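Local structure of C alpha-dehydrogenase (Sphingobium sp. SYK-6, 4YAG) at residues 12-17 / 34-39; 88-93 / 137-142; 141-146 / 183-188. The protein is a short-chain dehydrogenase/reductase that binds NADH and acts as a C alpha-dehydrogenase in bacterial cleavage of lignin beta-aryl ethers. All coordinates share one frame; numbering follows the deposited sequence.

From the N terminus, interaction 1 comes first: it closes the beta-alpha-beta unit of strand 7-11, helix 16-27 and strand 31-36, where the glycine-rich turn meets the end of the second strand. Further on, interaction 2 spans helix 105-133 and sets strand 87-90 beside strand 137-142. Interaction 3 begins where interaction 2 ends, sharing Asn141 and Thr142, and closes the unit of strand 137-142, helix 156-177 and strand 181-187. The three loops follow in series, none lying within another. All belong to one parallel Rossmann-type sheet, and together they line the dinucleotide from adenosine ribose (interaction 1) to nicotinamide (interaction 3).

Interaction 1: residues 12-17 / 34-39; sequences GGASGI and LADIRQ. With NAI (1,4-dihydronicotinamide adenine dinucleotide), chain C.
Asp36 OD2 is gripped from two directions, by the adenosine ribose of NADH and by the glycine-rich turn. The ribose hydroxyl O3B donates to Asp36 OD2 over 2.7 Å, while Ala14 N reaches the same oxygen in a long, weak bond of 3.5 Å. The other carboxylate oxygen, Asp36 OD1, takes the second ribose hydroxyl, O2B, at 2.7 Å. It also accepts from Arg38 N on its anti lone pair, 2.9 Å away, closing an Asx turn that helps fix the rotation of the carboxylate. With CG anti to the backbone N (chi1 -155°), the acid group is carried to the diol and to the turn. With an alanine here, both ribose hydroxyls would probably lose their acceptor, and the N-H groups of Ala14 and Arg38 their carboxylate partner.

Next to the carboxylate the backbones come close: Gly12 N makes a weak, bent bond to Ala35 O, and a methyl of Leu34, CD1, lies against Gly13 O. A beta carbon on Gly13 would clash with Leu34 CD2, and one on Gly12 or Gly16 would run into the cofactor. Further along the turn, Ser15 OG donates to phosphate oxygen O2A at 2.7 Å, and Ile17 N to O1N at 2.8 Å. Ser15 OG is also hydrogen-bonded to Arg194 NE.

This is the dinucleotide-binding beta-alpha-beta unit of the Rossmann fold, and an acid gripping both ribose hydroxyls is consistent with preference for NAD(H), since a phosphate on O2B would probably be repelled by the carboxylate.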
loop_
_atom_site.group_PDB
_atom_site.type_symbol
_atom_site.label_atom_id
_atom_site.label_comp_id
_atom_site.label_asym_id
_atom_site.label_seq_id
_atom_site.Cartn_x
_atom_site.Cartn_y
_atom_site.Cartn_z
ATOM N N GLY A 12 4.712 17.186 -8.595
ATOM C CA GLY A 12 5.038 18.036 -7.461
ATOM C C GLY A 12 6.334 18.801 -7.697
ATOM O O GLY A 12 7.033 19.166 -6.753
ATOM N N GLY A 13 6.639 19.074 -8.968
ATOM C CA GLY A 13 7.896 19.680 -9.344
ATOM C C GLY A 13 8.029 21.164 -9.040
ATOM O O GLY A 13 9.105 21.739 -9.208
ATOM N N ALA A 14 6.945 21.784 -8.587
ATOM C CA ALA A 14 6.941 23.233 -8.389
ATOM C C ALA A 14 7.095 23.674 -6.935
ATOM O O ALA A 14 6.958 24.867 -6.617
ATOM C CB ALA A 14 5.667 23.828 -8.989
ATOM N N SER A 15 7.387 22.731 -6.047
ATOM C CA SER A 15 7.635 23.067 -4.660
ATOM C C SER A 15 8.531 22.015 -4.018
ATOM O O SER A 15 8.650 20.894 -4.525
ATOM C CB SER A 15 6.309 23.126 -3.900
ATOM O OG SER A 15 6.490 23.536 -2.557
ATOM N N GLY A 16 9.166 22.387 -2.908
ATOM C CA GLY A 16 9.758 21.394 -2.018
ATOM C C GLY A 16 10.771 20.484 -2.696
ATOM O O GLY A 16 11.630 20.926 -3.458
ATOM N N ILE A 17 10.714 19.200 -2.347
ATOM C CA ILE A 17 11.650 18.211 -2.870
ATOM C C ILE A 17 11.661 18.162 -4.396
ATOM O O ILE A 17 12.724 18.150 -5.029
ATOM C CB ILE A 17 11.320 16.835 -2.283
ATOM C CG1 ILE A 17 11.583 16.851 -0.768
ATOM C CG2 ILE A 17 12.096 15.737 -2.980
ATOM C CD1 ILE A 17 11.169 15.564 -0.057
ATOM N N LEU A 34 7.315 20.318 -15.266
ATOM C CA LEU A 34 6.850 20.329 -13.882
ATOM C C LEU A 34 5.332 20.195 -13.888
ATOM O O LEU A 34 4.627 21.001 -14.486
ATOM C CB LEU A 34 7.267 21.616 -13.175
ATOM C CG LEU A 34 8.736 21.996 -13.307
ATOM C CD1 LEU A 34 9.015 23.278 -12.558
ATOM C CD2 LEU A 34 9.653 20.903 -12.827
ATOM N N ALA A 35 4.834 19.150 -13.228
ATOM C CA ALA A 35 3.417 18.862 -13.169
ATOM C C ALA A 35 2.976 19.026 -11.712
ATOM O O ALA A 35 3.572 18.475 -10.801
ATOM C CB ALA A 35 3.128 17.443 -13.664
ATOM N N ASP A 36 1.941 19.812 -11.494
ATOM C CA ASP A 36 1.548 20.171 -10.126
ATOM C C ASP A 36 0.089 20.580 -10.113
ATOM O O ASP A 36 -0.425 21.160 -11.085
ATOM C CB ASP A 36 2.438 21.323 -9.647
ATOM C CG ASP A 36 2.577 21.397 -8.141
ATOM O OD1 ASP A 36 1.591 21.778 -7.472
ATOM O OD2 ASP A 36 3.692 21.088 -7.637
ATOM N N ILE A 37 -0.567 20.366 -8.984
ATOM C CA ILE A 37 -1.968 20.710 -8.854
ATOM C C ILE A 37 -2.163 22.193 -8.481
ATOM O O ILE A 37 -3.260 22.729 -8.602
ATOM C CB ILE A 37 -2.658 19.764 -7.810
ATOM C CG1 ILE A 37 -4.171 19.722 -8.023
ATOM C CG2 ILE A 37 -2.319 20.180 -6.395
ATOM C CD1 ILE A 37 -4.841 18.653 -7.176
ATOM N N ARG A 38 -1.092 22.855 -8.043
ATOM C CA ARG A 38 -1.161 24.238 -7.582
ATOM C C ARG A 38 -0.653 25.208 -8.643
ATOM O O ARG A 38 0.546 25.252 -8.917
ATOM C CB ARG A 38 -0.340 24.395 -6.303
ATOM C CG ARG A 38 -1.000 23.767 -5.065
ATOM C CD ARG A 38 -2.060 24.649 -4.443
ATOM N NE ARG A 38 -1.514 25.921 -3.960
ATOM C CZ ARG A 38 -0.928 26.080 -2.776
ATOM N NH1 ARG A 38 -0.806 25.047 -1.939
ATOM N NH2 ARG A 38 -0.439 27.263 -2.437
ATOM N N GLN A 39 -1.564 25.974 -9.228
ATOM C CA GLN A 39 -1.185 26.933 -10.257
ATOM C C GLN A 39 -0.230 27.975 -9.704
ATOM O O GLN A 39 0.694 28.394 -10.412
ATOM C CB GLN A 39 -2.404 27.629 -10.855
ATOM C CG GLN A 39 -2.046 28.489 -12.083
ATOM C CD GLN A 39 -1.456 27.672 -13.215
ATOM O OE1 GLN A 39 -2.111 26.790 -13.774
ATOM N NE2 GLN A 39 -0.206 27.970 -13.575
HETATM P PA NAI C . 5.496 20.192 -1.145
HETATM O O1A NAI C . 4.050 20.391 -0.789
HETATM O O2A NAI C . 6.423 21.374 -0.940
HETATM O O5B NAI C . 5.629 19.704 -2.634
HETATM C C5B NAI C . 4.680 18.823 -3.160
HETATM C C4B NAI C . 4.084 19.426 -4.369
HETATM O O4B NAI C . 3.218 18.373 -4.904
HETATM C C3B NAI C . 3.277 20.632 -4.171
HETATM O O3B NAI C . 3.675 21.706 -5.048
HETATM C C2B NAI C . 1.910 20.202 -4.391
HETATM O O2B NAI C . 1.048 21.233 -4.894
HETATM C C1B NAI C . 2.016 19.050 -5.286
HETATM N N9A NAI C . 0.887 18.159 -5.225
HETATM C C8A NAI C . 0.191 17.731 -4.114
HETATM N N7A NAI C . -0.832 16.947 -4.482
HETATM C C5A NAI C . -0.826 16.829 -5.848
HETATM C C6A NAI C . -1.608 16.175 -6.802
HETATM N N6A NAI C . -2.748 15.465 -6.399
HETATM N N1A NAI C . -1.300 16.276 -8.120
HETATM C C2A NAI C . -0.236 17.013 -8.517
HETATM N N3A NAI C . 0.546 17.665 -7.643
HETATM C C4A NAI C . 0.273 17.598 -6.321
HETATM O O3 NAI C . 5.951 18.998 -0.205
HETATM P PN NAI C . 7.208 17.992 -0.298
HETATM O O1N NAI C . 8.294 18.491 -1.241
HETATM O O2N NAI C . 7.663 17.822 1.131
HETATM O O5D NAI C . 6.551 16.640 -0.866
HETATM C C5D NAI C . 7.178 15.860 -1.888
HETATM C C4D NAI C . 7.145 14.423 -1.513
HETATM O O4D NAI C . 8.104 14.213 -0.412
HETATM C C3D NAI C . 5.846 13.945 -1.030
HETATM O O3D NAI C . 5.545 12.684 -1.663
HETATM C C2D NAI C . 6.002 13.773 0.412
HETATM O O2D NAI C . 5.112 12.769 0.914
HETATM C C1D NAI C . 7.388 13.371 0.568
HETATM N N1N NAI C . 8.048 13.540 1.809
HETATM C C2N NAI C . 8.361 14.766 2.346
HETATM C C3N NAI C . 9.038 14.834 3.552
HETATM C C7N NAI C . 9.392 16.150 4.155
HETATM O O7N NAI C . 9.870 16.244 5.306
HETATM N N7N NAI C . 9.244 17.334 3.312
HETATM C C4N NAI C . 9.421 13.692 4.235
HETATM C C5N NAI C . 9.148 12.467 3.655
HETATM C C6N NAI C . 8.484 12.397 2.457
#

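Interaction 2: residues 88-93 / 137-142; sequences LINNAG and GHIVNT. With NAI (1,4-dihydronicotinamide adenine dinucleotide), chain C.
Asn90 and Asn141 project in the same direction, flank to flank, from neighbouring parallel strands at the centre of the Rossmann sheet. Their amide planes are only 26° apart, and Asn90 ND2 donates to Asn141 OD1 at 2.9 Å, nearly straight along the acceptor's C=O axis and within the plane of its own amide. The ND2 of Asn141 is taken by Thr169 of helix 156-177, which helps to fix that amide's rotation. On the opposite face of the sheet, the side chains of Ile89 and Val140 also run alongside each other. The bend of Ile89 at chi2 (-72°) brings its CD1 tightly against Val140 CG2, 3.4 Å away.

Between the two faces, a ladder of backbone bonds holds the strands together, from Leu88 N to His138 O and on to Thr142 N with Asn90 O. Just past the end of strand 87-90, the Asn91 side chain lies beside that of Thr142, next to the nicotinamide ribose: Asn91 O accepts from ribose hydroxyl O3D at 2.9 Å, and Thr142 CG2 rests against ribose oxygen O4D. The Thr142 hydroxyl OG1 donates to Asn91 OD1 at 2.9 Å, approaching a lone pair of OD1 in the plane of its carbonyl.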
loop_
_atom_site.group_PDB
_atom_site.type_symbol
_atom_site.label_atom_id
_atom_site.label_comp_id
_atom_site.label_asym_id
_atom_site.label_seq_id
_atom_site.Cartn_x
_atom_site.Cartn_y
_atom_site.Cartn_z
ATOM N N LEU A 88 11.353 9.961 -15.156
ATOM C CA LEU A 88 10.033 10.100 -14.562
ATOM C C LEU A 88 10.163 10.193 -13.041
ATOM O O LEU A 88 10.643 9.263 -12.405
ATOM C CB LEU A 88 9.153 8.902 -14.955
ATOM C CG LEU A 88 7.775 8.811 -14.289
ATOM C CD1 LEU A 88 6.881 9.984 -14.683
ATOM C CD2 LEU A 88 7.121 7.458 -14.634
ATOM N N ILE A 89 9.755 11.324 -12.468
ATOM C CA ILE A 89 9.870 11.557 -11.029
ATOM C C ILE A 89 8.450 11.636 -10.465
ATOM O O ILE A 89 7.758 12.644 -10.623
ATOM C CB ILE A 89 10.669 12.834 -10.661
ATOM C CG1 ILE A 89 12.005 12.914 -11.418
ATOM C CG2 ILE A 89 10.825 12.911 -9.141
ATOM C CD1 ILE A 89 13.042 11.958 -10.978
ATOM N N ASN A 90 8.006 10.555 -9.831
ATOM C CA ASN A 90 6.689 10.510 -9.223
ATOM C C ASN A 90 6.854 10.936 -7.781
ATOM O O ASN A 90 7.094 10.110 -6.893
ATOM C CB ASN A 90 6.113 9.097 -9.271
ATOM C CG ASN A 90 5.911 8.589 -10.679
ATOM O OD1 ASN A 90 5.189 9.191 -11.471
ATOM N ND2 ASN A 90 6.537 7.452 -11.001
ATOM N N ASN A 91 6.759 12.233 -7.555
ATOM C CA ASN A 91 7.146 12.820 -6.279
ATOM C C ASN A 91 6.014 13.498 -5.511
ATOM O O ASN A 91 6.102 13.631 -4.295
ATOM C CB ASN A 91 8.303 13.790 -6.519
ATOM C CG ASN A 91 8.474 14.787 -5.418
ATOM O OD1 ASN A 91 9.145 14.534 -4.406
ATOM N ND2 ASN A 91 7.878 15.950 -5.609
ATOM N N ALA A 92 4.953 13.920 -6.205
ATOM C CA ALA A 92 3.860 14.602 -5.535
ATOM C C ALA A 92 3.385 13.765 -4.351
ATOM O O ALA A 92 3.279 12.538 -4.423
ATOM C CB ALA A 92 2.702 14.854 -6.479
ATOM N N GLY A 93 3.013 14.458 -3.290
ATOM C CA GLY A 93 2.429 13.797 -2.147
ATOM C C GLY A 93 1.844 14.805 -1.221
ATOM O O GLY A 93 2.116 15.999 -1.342
ATOM N N GLY A 137 15.944 4.962 -19.511
ATOM C CA GLY A 137 15.363 6.022 -18.725
ATOM C C GLY A 137 15.511 5.694 -17.263
ATOM O O GLY A 137 16.259 4.792 -16.882
ATOM N N HIS A 138 14.815 6.453 -16.433
ATOM C CA HIS A 138 14.865 6.231 -15.005
ATOM C C HIS A 138 13.573 6.699 -14.376
ATOM O O HIS A 138 12.978 7.671 -14.828
ATOM C CB HIS A 138 16.048 6.972 -14.367
ATOM C CG HIS A 138 16.513 6.348 -13.096
ATOM N ND1 HIS A 138 17.389 5.290 -13.076
ATOM C CD2 HIS A 138 16.160 6.575 -11.808
ATOM C CE1 HIS A 138 17.592 4.918 -11.824
ATOM N NE2 HIS A 138 16.858 5.675 -11.040
ATOM N N ILE A 139 13.160 6.015 -13.318
ATOM C CA ILE A 139 12.001 6.379 -12.519
ATOM C C ILE A 139 12.429 6.575 -11.071
ATOM O O ILE A 139 13.126 5.730 -10.507
ATOM C CB ILE A 139 10.929 5.256 -12.514
ATOM C CG1 ILE A 139 10.567 4.869 -13.934
ATOM C CG2 ILE A 139 9.685 5.661 -11.716
ATOM C CD1 ILE A 139 9.695 3.666 -14.005
ATOM N N VAL A 140 12.037 7.704 -10.486
ATOM C CA VAL A 140 12.233 7.948 -9.073
ATOM C C VAL A 140 10.860 8.092 -8.451
ATOM O O VAL A 140 10.063 8.915 -8.894
ATOM C CB VAL A 140 13.021 9.247 -8.794
ATOM C CG1 VAL A 140 13.182 9.484 -7.297
ATOM C CG2 VAL A 140 14.390 9.219 -9.459
ATOM N N ASN A 141 10.574 7.301 -7.422
ATOM C CA ASN A 141 9.353 7.474 -6.637
ATOM C C ASN A 141 9.698 8.020 -5.271
ATOM O O ASN A 141 10.566 7.479 -4.604
ATOM C CB ASN A 141 8.655 6.106 -6.451
ATOM C CG ASN A 141 8.167 5.530 -7.761
ATOM O OD1 ASN A 141 7.742 6.262 -8.650
ATOM N ND2 ASN A 141 8.271 4.215 -7.909
ATOM N N THR A 142 9.004 9.062 -4.830
ATOM C CA THR A 142 9.268 9.582 -3.496
ATOM C C THR A 142 8.363 8.905 -2.491
ATOM O O THR A 142 7.153 9.117 -2.500
ATOM C CB THR A 142 9.054 11.086 -3.401
ATOM O OG1 THR A 142 9.820 11.741 -4.428
ATOM C CG2 THR A 142 9.489 11.574 -2.036
HETATM P PA NAI C . 5.496 20.192 -1.145
HETATM O O1A NAI C . 4.050 20.391 -0.789
HETATM O O2A NAI C . 6.423 21.374 -0.940
HETATM O O5B NAI C . 5.629 19.704 -2.634
HETATM C C5B NAI C . 4.680 18.823 -3.160
HETATM C C4B NAI C . 4.084 19.426 -4.369
HETATM O O4B NAI C . 3.218 18.373 -4.904
HETATM C C3B NAI C . 3.277 20.632 -4.171
HETATM O O3B NAI C . 3.675 21.706 -5.048
HETATM C C2B NAI C . 1.910 20.202 -4.391
HETATM O O2B NAI C . 1.048 21.233 -4.894
HETATM C C1B NAI C . 2.016 19.050 -5.286
HETATM N N9A NAI C . 0.887 18.159 -5.225
HETATM C C8A NAI C . 0.191 17.731 -4.114
HETATM N N7A NAI C . -0.832 16.947 -4.482
HETATM C C5A NAI C . -0.826 16.829 -5.848
HETATM C C6A NAI C . -1.608 16.175 -6.802
HETATM N N6A NAI C . -2.748 15.465 -6.399
HETATM N N1A NAI C . -1.300 16.276 -8.120
HETATM C C2A NAI C . -0.236 17.013 -8.517
HETATM N N3A NAI C . 0.546 17.665 -7.643
HETATM C C4A NAI C . 0.273 17.598 -6.321
HETATM O O3 NAI C . 5.951 18.998 -0.205
HETATM P PN NAI C . 7.208 17.992 -0.298
HETATM O O1N NAI C . 8.294 18.491 -1.241
HETATM O O2N NAI C . 7.663 17.822 1.131
HETATM O O5D NAI C . 6.551 16.640 -0.866
HETATM C C5D NAI C . 7.178 15.860 -1.888
HETATM C C4D NAI C . 7.145 14.423 -1.513
HETATM O O4D NAI C . 8.104 14.213 -0.412
HETATM C C3D NAI C . 5.846 13.945 -1.030
HETATM O O3D NAI C . 5.545 12.684 -1.663
HETATM C C2D NAI C . 6.002 13.773 0.412
HETATM O O2D NAI C . 5.112 12.769 0.914
HETATM C C1D NAI C . 7.388 13.371 0.568
HETATM N N1N NAI C . 8.048 13.540 1.809
HETATM C C2N NAI C . 8.361 14.766 2.346
HETATM C C3N NAI C . 9.038 14.834 3.552
HETATM C C7N NAI C . 9.392 16.150 4.155
HETATM O O7N NAI C . 9.870 16.244 5.306
HETATM N N7N NAI C . 9.244 17.334 3.312
HETATM C C4N NAI C . 9.421 13.692 4.235
HETATM C C5N NAI C . 9.148 12.467 3.655
HETATM C C6N NAI C . 8.484 12.397 2.457
HETATM O O HOH W 1 5.042 10.312 -4.507
#

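Interaction 3: residues 141-146 / 183-188; sequences NTASLA and VTVLMP. With NAI (1,4-dihydronicotinamide adenine dinucleotide), chain C.
The ends of strands 137-142 and 181-187, joined by helix 156-177 in a beta-alpha-beta unit of the Rossmann fold, run parallel, with Asn141 beside Val185 and Thr142 beside Leu186, until the chain departs from the sheet at Ala143, whose N still bonds to Leu186 O at 2.7 Å. Asn141 uses both its backbone N and O, pairing with Thr184 O and Leu186 N.

On the face carrying Asn141 and Val185, the methyl of Ala143 packs against Val185 CG2 at 3.6 Å. This branch of Val185 lies anti to the backbone N, which turns it to meet the alanine. On the other face, the Leu186 side chain runs alongside that of Thr142, with CD2 nearest OG1, whose hydrogen bond goes to Asn91. Leu145 and Met187 are set roughly perpendicular, with Leu145 CD2 4.0 Å from Met187 CB; Met270 and Leu266 of the second subunit pack on these two side chains.

Pro188 O is shared: Leu145 N donates to it at 3.1 Å in a straight bond (174°) that comes from above the carbonyl plane, and a water donates to it as well. Ser144 OG accepts from Ala146 N at 2.9 Å, an ST turn that helps fix its direction. Ser144 N, buried here, has no polar partner.

Ser144 lies near Tyr158, a pair that in short-chain dehydrogenases usually belongs to the catalytic Ser-Tyr-Lys set, so a catalytic role is probable; Lys162 bonds Thr142 O. Ser144 OG lies 3.4 Å from NADH C5N, and with Pro188 CB and CG and Ala143 O it probably helps to position the dihydronicotinamide ring.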
loop_
_atom_site.group_PDB
_atom_site.type_symbol
_atom_site.label_atom_id
_atom_site.label_comp_id
_atom_site.label_asym_id
_atom_site.label_seq_id
_atom_site.Cartn_x
_atom_site.Cartn_y
_atom_site.Cartn_z
ATOM N N ASN A 141 10.574 7.301 -7.422
ATOM C CA ASN A 141 9.353 7.474 -6.637
ATOM C C ASN A 141 9.698 8.020 -5.271
ATOM O O ASN A 141 10.566 7.479 -4.604
ATOM C CB ASN A 141 8.655 6.106 -6.451
ATOM C CG ASN A 141 8.167 5.530 -7.761
ATOM O OD1 ASN A 141 7.742 6.262 -8.650
ATOM N ND2 ASN A 141 8.271 4.215 -7.909
ATOM N N THR A 142 9.004 9.062 -4.830
ATOM C CA THR A 142 9.268 9.582 -3.496
ATOM C C THR A 142 8.363 8.905 -2.491
ATOM O O THR A 142 7.153 9.117 -2.500
ATOM C CB THR A 142 9.054 11.086 -3.401
ATOM O OG1 THR A 142 9.820 11.741 -4.428
ATOM C CG2 THR A 142 9.489 11.574 -2.036
ATOM N N ALA A 143 8.954 8.081 -1.640
ATOM C CA ALA A 143 8.201 7.477 -0.550
ATOM C C ALA A 143 8.475 8.320 0.704
ATOM O O ALA A 143 8.243 9.539 0.689
ATOM C CB ALA A 143 8.591 6.022 -0.383
ATOM N N SER A 144 8.973 7.699 1.774
ATOM C CA SER A 144 9.292 8.382 3.021
ATOM C C SER A 144 9.940 7.372 3.951
ATOM O O SER A 144 9.667 6.177 3.838
ATOM C CB SER A 144 8.030 8.892 3.705
ATOM O OG SER A 144 8.377 9.442 4.971
ATOM N N LEU A 145 10.763 7.835 4.894
ATOM C CA LEU A 145 11.225 6.936 5.938
ATOM C C LEU A 145 10.046 6.510 6.818
ATOM O O LEU A 145 10.112 5.491 7.501
ATOM C CB LEU A 145 12.327 7.573 6.764
ATOM C CG LEU A 145 13.672 7.622 6.050
ATOM C CD1 LEU A 145 14.691 8.497 6.802
ATOM C CD2 LEU A 145 14.235 6.237 5.869
ATOM N N ALA A 146 8.944 7.246 6.751
ATOM C CA ALA A 146 7.722 6.852 7.466
ATOM C C ALA A 146 7.090 5.576 6.897
ATOM O O ALA A 146 6.184 4.994 7.491
ATOM C CB ALA A 146 6.714 7.972 7.458
ATOM N N VAL A 183 15.272 2.212 -11.634
ATOM C CA VAL A 183 14.332 2.747 -10.653
ATOM C C VAL A 183 14.994 3.048 -9.319
ATOM O O VAL A 183 15.971 2.414 -8.933
ATOM C CB VAL A 183 13.110 1.817 -10.417
ATOM C CG1 VAL A 183 12.433 1.471 -11.744
ATOM C CG2 VAL A 183 13.502 0.538 -9.692
ATOM N N THR A 184 14.443 4.050 -8.637
ATOM C CA THR A 184 14.918 4.490 -7.331
ATOM C C THR A 184 13.716 4.828 -6.475
ATOM O O THR A 184 12.787 5.473 -6.941
ATOM C CB THR A 184 15.758 5.770 -7.449
ATOM O OG1 THR A 184 16.912 5.524 -8.263
ATOM C CG2 THR A 184 16.199 6.281 -6.087
ATOM N N VAL A 185 13.730 4.406 -5.220
ATOM C CA VAL A 185 12.783 4.936 -4.250
ATOM C C VAL A 185 13.543 5.836 -3.284
ATOM O O VAL A 185 14.559 5.436 -2.687
ATOM C CB VAL A 185 11.963 3.849 -3.516
ATOM C CG1 VAL A 185 12.850 2.855 -2.792
ATOM C CG2 VAL A 185 10.980 4.503 -2.558
ATOM N N LEU A 186 13.066 7.078 -3.208
ATOM C CA LEU A 186 13.588 8.083 -2.300
ATOM C C LEU A 186 12.797 8.068 -1.010
ATOM O O LEU A 186 11.567 8.124 -1.030
ATOM C CB LEU A 186 13.472 9.442 -2.995
ATOM C CG LEU A 186 13.751 10.680 -2.152
ATOM C CD1 LEU A 186 15.154 10.712 -1.596
ATOM C CD2 LEU A 186 13.459 11.928 -2.990
ATOM N N MET A 187 13.513 7.965 0.103
ATOM C CA MET A 187 12.929 7.889 1.432
ATOM C C MET A 187 13.457 9.027 2.284
ATOM O O MET A 187 14.520 8.912 2.902
ATOM C CB MET A 187 13.240 6.522 2.054
ATOM C CG MET A 187 12.573 5.403 1.283
ATOM S SD MET A 187 13.202 3.758 1.703
ATOM C CE MET A 187 14.821 3.834 0.991
ATOM N N PRO A 188 12.751 10.175 2.250
ATOM C CA PRO A 188 13.277 11.279 3.036
ATOM C C PRO A 188 12.908 11.258 4.513
ATOM O O PRO A 188 11.876 10.713 4.929
ATOM C CB PRO A 188 12.638 12.518 2.384
ATOM C CG PRO A 188 12.142 12.068 1.038
ATOM C CD PRO A 188 11.749 10.626 1.273
HETATM P PA NAI C . 5.496 20.192 -1.145
HETATM O O1A NAI C . 4.050 20.391 -0.789
HETATM O O2A NAI C . 6.423 21.374 -0.940
HETATM O O5B NAI C . 5.629 19.704 -2.634
HETATM C C5B NAI C . 4.680 18.823 -3.160
HETATM C C4B NAI C . 4.084 19.426 -4.369
HETATM O O4B NAI C . 3.218 18.373 -4.904
HETATM C C3B NAI C . 3.277 20.632 -4.171
HETATM O O3B NAI C . 3.675 21.706 -5.048
HETATM C C2B NAI C . 1.910 20.202 -4.391
HETATM O O2B NAI C . 1.048 21.233 -4.894
HETATM C C1B NAI C . 2.016 19.050 -5.286
HETATM N N9A NAI C . 0.887 18.159 -5.225
HETATM C C8A NAI C . 0.191 17.731 -4.114
HETATM N N7A NAI C . -0.832 16.947 -4.482
HETATM C C5A NAI C . -0.826 16.829 -5.848
HETATM C C6A NAI C . -1.608 16.175 -6.802
HETATM N N6A NAI C . -2.748 15.465 -6.399
HETATM N N1A NAI C . -1.300 16.276 -8.120
HETATM C C2A NAI C . -0.236 17.013 -8.517
HETATM N N3A NAI C . 0.546 17.665 -7.643
HETATM C C4A NAI C . 0.273 17.598 -6.321
HETATM O O3 NAI C . 5.951 18.998 -0.205
HETATM P PN NAI C . 7.208 17.992 -0.298
HETATM O O1N NAI C . 8.294 18.491 -1.241
HETATM O O2N NAI C . 7.663 17.822 1.131
HETATM O O5D NAI C . 6.551 16.640 -0.866
HETATM C C5D NAI C . 7.178 15.860 -1.888
HETATM C C4D NAI C . 7.145 14.423 -1.513
HETATM O O4D NAI C . 8.104 14.213 -0.412
HETATM C C3D NAI C . 5.846 13.945 -1.030
HETATM O O3D NAI C . 5.545 12.684 -1.663
HETATM C C2D NAI C . 6.002 13.773 0.412
HETATM O O2D NAI C . 5.112 12.769 0.914
HETATM C C1D NAI C . 7.388 13.371 0.568
HETATM N N1N NAI C . 8.048 13.540 1.809
HETATM C C2N NAI C . 8.361 14.766 2.346
HETATM C C3N NAI C . 9.038 14.834 3.552
HETATM C C7N NAI C . 9.392 16.150 4.155
HETATM O O7N NAI C . 9.870 16.244 5.306
HETATM N N7N NAI C . 9.244 17.334 3.312
HETATM C C4N NAI C . 9.421 13.692 4.235
HETATM C C5N NAI C . 9.148 12.467 3.655
HETATM C C6N NAI C . 8.484 12.397 2.457
HETATM O O HOH W 2 10.018 11.184 7.259
#